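Side-chain contacts in chitosanase (PDB 6X2Q), which probably hydrolyses chitosan as a family 46 glycoside hydrolase and is captured here with glucosamine units bound in its cleft: residues G28-L33 against I39-A44; E55-Y60 against Q95-A100; R62-N67 against S101-F106. All coordinates share one frame; numbering follows the deposited sequence.

Interaction 1 (G28-L33 against I39-A44). With GCS (2-amino-2-deoxy-beta-D-glucopyranose), chain C.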
# COMPACT_ATOMS: atom_id res chain seq x y z
N GLY A 28 9.04 -11.91 -1.36
CA GLY A 28 10.00 -12.42 -0.40
C GLY A 28 10.65 -11.38 0.50
O GLY A 28 11.53 -11.73 1.30
N TYR A 29 10.25 -10.12 0.39
CA TYR A 29 10.84 -9.06 1.18
C TYR A 29 10.41 -9.19 2.64
O TYR A 29 9.24 -9.47 2.93
CB TYR A 29 10.42 -7.70 0.61
CG TYR A 29 10.83 -6.47 1.40
CD1 TYR A 29 10.19 -6.13 2.59
CD2 TYR A 29 11.82 -5.61 0.93
CE1 TYR A 29 10.55 -5.01 3.31
CE2 TYR A 29 12.18 -4.47 1.64
CZ TYR A 29 11.54 -4.18 2.83
OH TYR A 29 11.88 -3.06 3.56
N ALA A 30 11.35 -8.97 3.55
CA ALA A 30 11.06 -9.01 4.99
C ALA A 30 12.16 -8.25 5.71
O ALA A 30 13.32 -8.66 5.67
CB ALA A 30 10.98 -10.45 5.50
N GLU A 31 11.79 -7.15 6.38
CA GLU A 31 12.78 -6.29 7.01
C GLU A 31 12.18 -5.62 8.24
O GLU A 31 10.96 -5.47 8.35
CB GLU A 31 13.31 -5.20 6.07
CG GLU A 31 14.10 -5.68 4.86
CD GLU A 31 15.46 -6.28 5.19
OE1 GLU A 31 15.71 -6.66 6.36
OE2 GLU A 31 16.30 -6.37 4.27
N VAL A 32 13.06 -5.23 9.15
CA VAL A 32 12.74 -4.32 10.25
C VAL A 32 13.13 -2.91 9.80
O VAL A 32 14.26 -2.68 9.34
CB VAL A 32 13.48 -4.73 11.53
CG1 VAL A 32 13.03 -3.88 12.72
CG2 VAL A 32 13.26 -6.21 11.80
N LEU A 33 12.18 -1.98 9.87
CA LEU A 33 12.39 -0.65 9.32
C LEU A 33 12.51 0.42 10.39
O LEU A 33 12.79 1.58 10.06
CB LEU A 33 11.27 -0.29 8.34
CG LEU A 33 11.21 -1.13 7.07
CD1 LEU A 33 10.14 -0.62 6.14
CD2 LEU A 33 12.57 -1.14 6.37
N ILE A 39 8.34 -6.11 11.90
CA ILE A 39 8.78 -6.63 10.62
C ILE A 39 7.76 -6.24 9.55
O ILE A 39 6.55 -6.43 9.74
CB ILE A 39 8.94 -8.16 10.67
CG1 ILE A 39 9.83 -8.55 11.86
CG2 ILE A 39 9.50 -8.69 9.35
CD1 ILE A 39 10.31 -9.98 11.84
N THR A 40 8.26 -5.68 8.45
CA THR A 40 7.46 -5.36 7.27
C THR A 40 7.81 -6.35 6.17
O THR A 40 8.99 -6.54 5.87
CB THR A 40 7.76 -3.92 6.80
OG1 THR A 40 7.25 -2.99 7.76
CG2 THR A 40 7.11 -3.65 5.43
N ALA A 41 6.79 -6.97 5.57
CA ALA A 41 7.04 -8.07 4.65
C ALA A 41 6.04 -8.10 3.51
O ALA A 41 4.90 -7.63 3.64
CB ALA A 41 7.02 -9.43 5.39
N GLY A 42 6.47 -8.69 2.39
CA GLY A 42 5.58 -9.04 1.31
C GLY A 42 5.39 -7.96 0.28
O GLY A 42 5.99 -6.88 0.32
N ARG A 43 4.50 -8.25 -0.66
CA ARG A 43 4.29 -7.36 -1.79
C ARG A 43 3.56 -6.09 -1.39
O ARG A 43 3.66 -5.09 -2.10
CB ARG A 43 3.49 -8.09 -2.88
CG ARG A 43 2.19 -8.67 -2.37
CD ARG A 43 1.29 -9.10 -3.53
NE ARG A 43 0.85 -7.95 -4.30
CZ ARG A 43 -0.07 -8.00 -5.25
NH1 ARG A 43 -0.64 -9.16 -5.55
NH2 ARG A 43 -0.40 -6.88 -5.90
N ALA A 44 2.82 -6.11 -0.29
CA ALA A 44 2.12 -4.93 0.19
C ALA A 44 2.66 -4.42 1.52
O ALA A 44 2.01 -3.58 2.16
CB ALA A 44 0.62 -5.21 0.31
C1 GCS C . 5.88 0.50 5.58
C2 GCS C . 5.27 1.95 5.99
C3 GCS C . 3.72 1.55 6.19
C4 GCS C . 3.07 0.55 5.16
C5 GCS C . 3.80 -0.57 4.41
C6 GCS C . 3.29 -0.61 3.25
N2 GCS C . 5.83 2.52 7.08
O1 GCS C . 7.16 0.85 5.25
O3 GCS C . 3.08 2.80 5.84
O5 GCS C . 5.22 -0.17 4.57
O6 GCS C . 4.19 -1.20 2.30
O HOH W 1 8.94 -2.61 9.83

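Interaction 2 (E55-Y60 against Q95-A100)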
# COMPACT_ATOMS: atom_id res chain seq x y z
N GLU A 55 -2.66 -12.22 9.34
CA GLU A 55 -3.69 -12.79 8.49
C GLU A 55 -3.09 -13.64 7.38
O GLU A 55 -3.61 -14.72 7.07
CB GLU A 55 -4.56 -11.68 7.91
CG GLU A 55 -5.75 -12.26 7.20
CD GLU A 55 -6.50 -11.24 6.42
OE1 GLU A 55 -7.37 -11.64 5.62
OE2 GLU A 55 -6.23 -10.03 6.60
N VAL A 56 -1.98 -13.19 6.77
CA VAL A 56 -1.35 -13.96 5.71
C VAL A 56 -0.94 -15.33 6.23
O VAL A 56 -1.27 -16.38 5.64
CB VAL A 56 -0.16 -13.18 5.13
CG1 VAL A 56 0.67 -14.07 4.21
CG2 VAL A 56 -0.62 -11.92 4.38
N ILE A 57 -0.23 -15.35 7.36
CA ILE A 57 0.28 -16.62 7.88
C ILE A 57 -0.87 -17.49 8.36
O ILE A 57 -0.87 -18.70 8.10
CB ILE A 57 1.34 -16.36 8.96
CG1 ILE A 57 2.57 -15.71 8.30
CG2 ILE A 57 1.76 -17.66 9.71
CD1 ILE A 57 3.58 -15.12 9.27
N GLN A 58 -1.89 -16.90 8.99
CA GLN A 58 -3.04 -17.70 9.40
C GLN A 58 -3.74 -18.33 8.21
O GLN A 58 -4.02 -19.54 8.21
CB GLN A 58 -4.02 -16.85 10.21
CG GLN A 58 -3.64 -16.76 11.67
CD GLN A 58 -4.59 -15.91 12.51
OE1 GLN A 58 -5.30 -15.04 11.99
NE2 GLN A 58 -4.58 -16.16 13.82
N ARG A 59 -4.02 -17.54 7.17
CA ARG A 59 -4.68 -18.13 6.01
C ARG A 59 -3.81 -19.20 5.38
O ARG A 59 -4.30 -20.26 4.97
CB ARG A 59 -5.05 -17.05 5.01
CG ARG A 59 -5.99 -16.05 5.61
CD ARG A 59 -6.44 -15.02 4.62
NE ARG A 59 -7.30 -15.61 3.62
CZ ARG A 59 -7.96 -14.91 2.71
NH1 ARG A 59 -7.85 -13.59 2.71
NH2 ARG A 59 -8.73 -15.52 1.82
N TYR A 60 -2.50 -18.97 5.32
CA TYR A 60 -1.61 -19.96 4.74
C TYR A 60 -1.60 -21.23 5.57
O TYR A 60 -1.54 -22.34 5.03
CB TYR A 60 -0.21 -19.37 4.62
CG TYR A 60 0.81 -20.29 3.98
CD1 TYR A 60 0.64 -20.75 2.67
CD2 TYR A 60 1.95 -20.68 4.67
CE1 TYR A 60 1.59 -21.58 2.07
CE2 TYR A 60 2.91 -21.51 4.09
CZ TYR A 60 2.71 -21.97 2.79
OH TYR A 60 3.66 -22.79 2.21
N GLN A 95 13.83 -14.74 7.44
CA GLN A 95 14.34 -15.77 6.54
C GLN A 95 13.24 -16.74 6.15
O GLN A 95 13.14 -17.13 4.98
CB GLN A 95 15.51 -16.51 7.17
CG GLN A 95 16.31 -17.35 6.16
CD GLN A 95 17.21 -16.51 5.25
OE1 GLN A 95 16.72 -15.73 4.43
NE2 GLN A 95 18.53 -16.67 5.39
N ARG A 96 12.37 -17.10 7.10
CA ARG A 96 11.32 -18.07 6.80
C ARG A 96 10.29 -17.48 5.83
O ARG A 96 9.81 -18.18 4.92
CB ARG A 96 10.67 -18.53 8.10
CG ARG A 96 11.67 -19.15 9.08
CD ARG A 96 11.18 -20.45 9.70
NE ARG A 96 12.21 -21.12 10.50
CZ ARG A 96 12.03 -22.29 11.12
NH1 ARG A 96 10.86 -22.92 11.05
NH2 ARG A 96 13.02 -22.83 11.82
N TRP A 97 9.94 -16.20 6.00
CA TRP A 97 9.06 -15.52 5.06
C TRP A 97 9.63 -15.55 3.65
O TRP A 97 8.91 -15.86 2.69
CB TRP A 97 8.82 -14.07 5.50
CG TRP A 97 7.83 -13.36 4.62
CD1 TRP A 97 8.04 -12.87 3.36
CD2 TRP A 97 6.45 -13.09 4.93
NE1 TRP A 97 6.89 -12.30 2.88
CE2 TRP A 97 5.90 -12.43 3.82
CE3 TRP A 97 5.64 -13.34 6.04
CZ2 TRP A 97 4.57 -12.01 3.78
CZ3 TRP A 97 4.32 -12.93 6.01
CH2 TRP A 97 3.80 -12.27 4.89
N ALA A 98 10.92 -15.22 3.51
CA ALA A 98 11.57 -15.31 2.20
C ALA A 98 11.46 -16.72 1.62
O ALA A 98 11.15 -16.90 0.44
CB ALA A 98 13.03 -14.88 2.32
N ASP A 99 11.68 -17.75 2.45
CA ASP A 99 11.60 -19.10 1.91
C ASP A 99 10.16 -19.49 1.60
O ASP A 99 9.89 -20.06 0.54
CB ASP A 99 12.25 -20.10 2.88
CG ASP A 99 13.76 -19.89 3.01
OD1 ASP A 99 14.40 -19.55 1.99
OD2 ASP A 99 14.31 -20.09 4.12
N ALA A 100 9.23 -19.16 2.50
CA ALA A 100 7.83 -19.43 2.22
C ALA A 100 7.40 -18.81 0.88
O ALA A 100 6.66 -19.44 0.12
CB ALA A 100 6.96 -18.91 3.37

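Interaction 3 (R62-N67 against S101-F106)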
# COMPACT_ATOMS: atom_id res chain seq x y z
N ARG A 62 -4.01 -22.45 7.33
CA ARG A 62 -5.20 -23.25 7.08
C ARG A 62 -5.06 -24.07 5.80
O ARG A 62 -5.60 -25.18 5.71
CB ARG A 62 -6.44 -22.35 7.06
CG ARG A 62 -7.74 -23.12 7.02
CD ARG A 62 -8.22 -23.51 8.42
NE ARG A 62 -9.43 -24.33 8.36
CZ ARG A 62 -9.45 -25.62 8.02
NH1 ARG A 62 -10.62 -26.27 7.99
NH2 ARG A 62 -8.32 -26.26 7.70
N LEU A 63 -4.31 -23.58 4.81
CA LEU A 63 -4.06 -24.35 3.60
C LEU A 63 -2.97 -25.39 3.80
O LEU A 63 -2.98 -26.43 3.12
CB LEU A 63 -3.64 -23.43 2.44
CG LEU A 63 -4.51 -22.25 1.99
CD1 LEU A 63 -3.79 -21.45 0.92
CD2 LEU A 63 -5.87 -22.69 1.47
N ARG A 64 -2.03 -25.11 4.70
CA ARG A 64 -0.85 -25.96 4.89
C ARG A 64 -0.44 -25.97 6.35
O ARG A 64 0.49 -25.27 6.76
CB ARG A 64 0.30 -25.50 4.00
CG ARG A 64 1.41 -26.50 3.93
CD ARG A 64 2.62 -25.92 3.24
NE ARG A 64 3.73 -26.85 3.25
CZ ARG A 64 4.84 -26.66 2.56
NH1 ARG A 64 4.96 -25.56 1.82
NH2 ARG A 64 5.82 -27.54 2.61
N PRO A 65 -1.14 -26.74 7.20
CA PRO A 65 -0.92 -26.76 8.63
C PRO A 65 0.53 -26.91 9.12
O PRO A 65 0.85 -26.43 10.13
CB PRO A 65 -1.70 -27.99 9.06
CG PRO A 65 -2.81 -28.05 8.09
CD PRO A 65 -2.19 -27.63 6.78
N ASP A 66 1.34 -27.62 8.36
CA ASP A 66 2.75 -27.80 8.76
C ASP A 66 3.62 -26.92 7.88
O ASP A 66 4.11 -27.41 6.89
CB ASP A 66 3.17 -29.26 8.61
N ASN A 67 3.73 -25.64 8.21
CA ASN A 67 4.63 -24.78 7.41
C ASN A 67 5.67 -24.16 8.34
O ASN A 67 5.43 -24.12 9.52
CB ASN A 67 3.86 -23.77 6.55
CG ASN A 67 3.24 -22.67 7.37
OD1 ASN A 67 3.93 -21.84 7.90
ND2 ASN A 67 1.94 -22.67 7.47
N SER A 101 7.90 -17.62 0.56
CA SER A 101 7.57 -16.91 -0.68
C SER A 101 8.03 -17.62 -1.94
O SER A 101 7.68 -17.19 -3.04
CB SER A 101 8.19 -15.50 -0.66
OG SER A 101 7.70 -14.77 0.45
N GLN A 102 8.83 -18.68 -1.82
CA GLN A 102 9.13 -19.46 -3.02
C GLN A 102 7.96 -20.34 -3.45
O GLN A 102 7.97 -20.84 -4.57
CB GLN A 102 10.37 -20.32 -2.78
CG GLN A 102 11.63 -19.51 -2.66
CD GLN A 102 12.44 -19.56 -3.93
OE1 GLN A 102 12.53 -18.57 -4.66
NE2 GLN A 102 13.04 -20.71 -4.21
N ASN A 103 6.97 -20.52 -2.58
CA ASN A 103 5.80 -21.34 -2.86
C ASN A 103 4.73 -20.48 -3.51
O ASN A 103 4.22 -19.56 -2.86
CB ASN A 103 5.27 -21.95 -1.56
CG ASN A 103 4.03 -22.79 -1.76
OD1 ASN A 103 3.48 -22.89 -2.86
ND2 ASN A 103 3.57 -23.42 -0.68
N PRO A 104 4.32 -20.76 -4.76
CA PRO A 104 3.27 -19.94 -5.40
C PRO A 104 2.00 -19.84 -4.58
O PRO A 104 1.26 -18.86 -4.73
CB PRO A 104 3.01 -20.65 -6.73
CG PRO A 104 4.08 -21.69 -6.87
CD PRO A 104 4.59 -21.99 -5.52
N VAL A 105 1.73 -20.83 -3.73
CA VAL A 105 0.50 -20.80 -2.94
C VAL A 105 0.59 -19.73 -1.86
O VAL A 105 -0.40 -19.05 -1.55
CB VAL A 105 0.19 -22.18 -2.34
CG1 VAL A 105 -1.09 -22.12 -1.52
CG2 VAL A 105 0.08 -23.25 -3.44
N PHE A 106 1.77 -19.57 -1.26
CA PHE A 106 1.99 -18.49 -0.29
C PHE A 106 1.87 -17.13 -0.96
O PHE A 106 1.21 -16.23 -0.42
CB PHE A 106 3.37 -18.63 0.36
CG PHE A 106 3.61 -17.65 1.48
CD1 PHE A 106 2.82 -17.67 2.61
CD2 PHE A 106 4.64 -16.73 1.40
CE1 PHE A 106 3.04 -16.76 3.64
CE2 PHE A 106 4.87 -15.82 2.43
CZ PHE A 106 4.07 -15.84 3.55

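Interaction 1 (G28-L33 against I39-A44)
The phenol ring of Y29 turns its edge, not its face, to the backbone of the opposite strand: CE1 of Y29 stands 3.4 Å from O of T40, near the plane of the ring. Because CG lies anti to the backbone N (chi1 174°), the ring runs alongside the hairpin and reaches this carbonyl. The same oxygen accepts the amide of E31, and in return T40 N gives an almost straight bond (169°) of 2.7 Å to E31 O. E31 and T40 thus form the hydrogen-bonded pair of an antiparallel beta hairpin, flanked by A30 with A41, a non-hydrogen-bonded pair. One step on, G42 N reaches Y29 O at 2.9 Å, and the positive phi of G42 (90°) suits a residue without a side chain where the strand gives way to loop.

The two faces differ in chemistry. A30, V32, I39 and A41 make an apolar side, with A30 CB 4.1 Å from A41 CB. On the T40 side, OG1 of T40 donates to a water at 2.7 Å, while CD1 of L33 lies 3.4 Å from O1 of the bound glucosamine. The loop after G42 also lines the sugar pocket, A44 O accepting a weak bond from the sugar's O6. The apolar face rests on helices 52-63 and 93-100, where I39 meets M53, L93 and P94, and A41 meets W97; strand 46-47 completes the small sheet beyond 39-41, its T47 hydroxyl bonded to that of T40.

Interaction 2 (E55-Y60 against Q95-A100)
Helices 52-63 and 93-100 come no nearer here than 9.3 Å between the CA atoms of I57 and W97, and the indole of W97 bridges that distance. Its six-membered ring leads. CG sits anti to the backbone N (chi1 -175°), which carries the indole away from its own helix and delivers CZ3 and CH2, two neighbouring corners of the benzo ring, to the other one. Each corner meets a different residue. CH2 of W97 is 3.7 Å from CG1 of V56, the methyl anti to the backbone N, which approaches obliquely while the two side chains cross at about a right angle. CZ3 of W97 is met by I57, whose CD1 lies 4.0 Å away at the ring edge, close to its plane. An extended chain explains this reach: chi2 of I57 is 167°, so CG1 and CD1 run on together past the same ring corner. Consecutive residues of one helix thus meet adjacent atoms of one benzo ring.

The other end of the indole is fixed separately, since NE1 of W97 donates to the carbonyl of Y27. F106 of helix 104-129 packs edge-to-face with W97, and F46 of strand 46-47 touches both W97 and V56. On the flank of helix 52-63 away from W97, NH1 of R59 forms a salt bridge of 3.5 Å with OE1 of E55 one turn earlier.

Between the two helices, then, the attraction is dispersive and hydrophobic: its strength rests on fit, and the one polar atom of the buried indole is satisfied by a backbone carbonyl, while V56 and I57 offer the benzo ring only carbon atoms.

Interaction 3 (R62-N67 against S101-F106)
This is a surface contact between two helix ends, with L63 and R64 at the close of helix 52-63 facing N103 and V105 at the start of helix 104-129. Its apolar half is a single meeting of methyl groups, CD1 of L63 lying 3.7 Å from CG1 of V105. The polar half is more telling. NH1 of R64 and ND2 of N103 stand 3.6 Å apart, both donors, so they do not bond to each other; the two are brought together by the hydroxyl of Y60, to which each is hydrogen-bonded. The guanidinium and amide planes are steeply turned, 71° apart. R64 reaches this point with a fully extended chain, its CG anti to the backbone N (chi1 -168°).

N103 does two jobs with one amide. While ND2 faces Y60, N103 is also the N-cap of helix 104-129, its OD1 accepting V105 N at 2.8 Å from well above the carbonyl plane. The amide's rotation is therefore set from both its ends. An alanine at N103 is likely to leave V105 N without its cap and the Y60 hydroxyl without the nitrogen partner that ND2 provides. Within 62-67, N67 ND2 donates to R64 O at 3.1 Å, which ties the turn that follows helix 52-63 back on itself.

L63, R64, N103 and V105 also touch a crystal neighbour, which may influence how these side chains are settled. Beneath the contact the two helices continue side by side: L63 also packs on V109 one turn further along helix 104-129, and F106 turns inward, edge-to-face with Y60 of helix 52-63.

Burial and chemistry change together across the three contacts. Interaction 2 is wholly buried and apolar, interaction 3 lies on the surface and mixes one methyl pair with polar groups, and interaction 1 is a partly buried hairpin whose backbone bonds do most of the joining while the loop residues at its ends, L33 and A44, line the sugar pocket. Interactions 2 and 3 share helix 52-63, and their centres are about 7 Å apart; the hydroxyl of Y60, from the first, organises R64 and N103 in the second. W97 links the other way, its CE2 atom packing 3.6 Å from CB of A41, so the tryptophan that joins the two helices also lies against the hairpin.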